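Long-range contact in succinate-semialdehyde dehydrogenase (NAD(P)(+)) (Marinobacter aquaeolei, PDB 3RH9), which probably oxidises succinate semialdehyde to succinate with a nicotinamide cofactor, as a member of the aldehyde dehydrogenase family: residues Lys137-Trp141 against Thr479-Gly483. Residues are numbered along the deposited sequence; the frame is centred on the assembly and turned at random.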
# COMPACT_ATOMS: atom_id res chain seq x y z
N LYS A 137 -22.18 -7.88 16.92
CA LYS A 137 -21.68 -8.81 17.92
C LYS A 137 -21.56 -8.18 19.31
O LYS A 137 -20.58 -8.41 20.03
CB LYS A 137 -20.34 -9.40 17.47
CG LYS A 137 -20.41 -10.86 17.02
CD LYS A 137 -20.84 -10.99 15.57
CE LYS A 137 -19.63 -10.94 14.63
NZ LYS A 137 -18.65 -9.82 14.91
N ASP A 138 -22.54 -7.37 19.70
CA ASP A 138 -22.63 -6.94 21.09
C ASP A 138 -21.46 -6.11 21.59
O ASP A 138 -21.32 -5.91 22.79
CB ASP A 138 -22.82 -8.16 22.00
CG ASP A 138 -24.28 -8.59 22.15
OD1 ASP A 138 -25.04 -8.52 21.15
OD2 ASP A 138 -24.67 -9.01 23.27
N CYS A 139 -20.64 -5.60 20.67
CA CYS A 139 -19.44 -4.82 21.01
C CYS A 139 -19.50 -3.37 20.56
O CYS A 139 -20.23 -3.03 19.62
CB CYS A 139 -18.21 -5.46 20.40
SG CYS A 139 -17.96 -7.14 20.94
N THR A 140 -18.73 -2.52 21.23
CA THR A 140 -18.51 -1.15 20.80
C THR A 140 -17.19 -1.13 20.06
O THR A 140 -16.19 -1.58 20.60
CB THR A 140 -18.40 -0.20 22.00
OG1 THR A 140 -19.67 -0.10 22.66
CG2 THR A 140 -17.98 1.18 21.57
N TRP A 141 -17.17 -0.61 18.83
CA TRP A 141 -15.99 -0.77 17.98
C TRP A 141 -15.19 0.50 17.78
O TRP A 141 -15.68 1.49 17.25
CB TRP A 141 -16.37 -1.33 16.61
CG TRP A 141 -16.96 -2.69 16.66
CD1 TRP A 141 -18.18 -3.02 17.16
CD2 TRP A 141 -16.38 -3.90 16.17
NE1 TRP A 141 -18.39 -4.37 17.03
CE2 TRP A 141 -17.30 -4.93 16.41
CE3 TRP A 141 -15.17 -4.21 15.54
CZ2 TRP A 141 -17.05 -6.25 16.06
CZ3 TRP A 141 -14.93 -5.51 15.20
CH2 TRP A 141 -15.86 -6.51 15.45
N THR A 479 -8.25 -2.08 14.73
CA THR A 479 -9.63 -2.21 15.16
C THR A 479 -9.73 -2.88 16.54
O THR A 479 -9.21 -3.97 16.75
CB THR A 479 -10.49 -2.93 14.12
OG1 THR A 479 -10.72 -2.05 13.01
CG2 THR A 479 -11.83 -3.30 14.71
N VAL A 480 -10.41 -2.21 17.46
CA VAL A 480 -10.58 -2.71 18.82
C VAL A 480 -12.04 -2.78 19.23
O VAL A 480 -12.61 -1.79 19.69
CB VAL A 480 -9.83 -1.81 19.83
CG1 VAL A 480 -10.10 -2.26 21.26
CG2 VAL A 480 -8.35 -1.78 19.52
N PRO A 481 -12.67 -3.95 19.05
CA PRO A 481 -14.04 -4.15 19.52
C PRO A 481 -14.01 -4.39 21.01
O PRO A 481 -13.10 -5.07 21.50
CB PRO A 481 -14.47 -5.44 18.83
CG PRO A 481 -13.31 -5.94 18.10
CD PRO A 481 -12.11 -5.16 18.46
N ARG A 482 -14.99 -3.86 21.74
CA ARG A 482 -15.02 -4.08 23.17
C ARG A 482 -16.31 -4.74 23.61
O ARG A 482 -17.39 -4.24 23.32
CB ARG A 482 -14.87 -2.76 23.91
CG ARG A 482 -14.85 -2.92 25.41
CD ARG A 482 -14.95 -1.59 26.10
NE ARG A 482 -14.84 -1.76 27.54
CZ ARG A 482 -14.89 -0.77 28.43
NH1 ARG A 482 -15.05 0.49 28.02
NH2 ARG A 482 -14.78 -1.04 29.73
N GLY A 483 -16.18 -5.87 24.29
CA GLY A 483 -17.32 -6.49 24.95
C GLY A 483 -17.35 -6.17 26.45
O GLY A 483 -18.40 -6.22 27.10
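T140 and R482 form a hydrogen-bonded antiparallel pair in the three-stranded oligomerisation arm of this aldehyde dehydrogenase, the small sheet that projects from the body of the subunit. T140 N gives its hydrogen to R482 O at 3.0 Å, and R482 N returns the bond to T140 O at 2.8 Å. The same T140 O also takes a CA-H...O contact from P481 CA. One step on, W141 and P481 make a non-hydrogen-bonded pair whose side chains share a face of the sheet. Here the proline ring lies over the indole: P481 CB sits 3.5 Å from the centroid of the W141 six-membered ring, only 7° off its normal, a CH-pi contact. With CG anti to the carbonyl carbon (chi1 -63°), the indole sweeps across the neighbouring strand, and T479 CG2 meets its edge in plane, 3.6 Å from W141 CE3. C139 extends this apolar patch, its CB 4.1 Å from P481 CB. The indole is further held by a hydrogen bond from W141 NE1 to P136 O. Strand 140-147 runs between strands 130-131 and 475-482, and the outer strand 475-482 turns its other edge to the second subunit: T479, P481 and G483 make backbone hydrogen bonds to it, P481 packs on V440 of the second subunit, and R482 meets W442 of that subunit in a cation-pi contact.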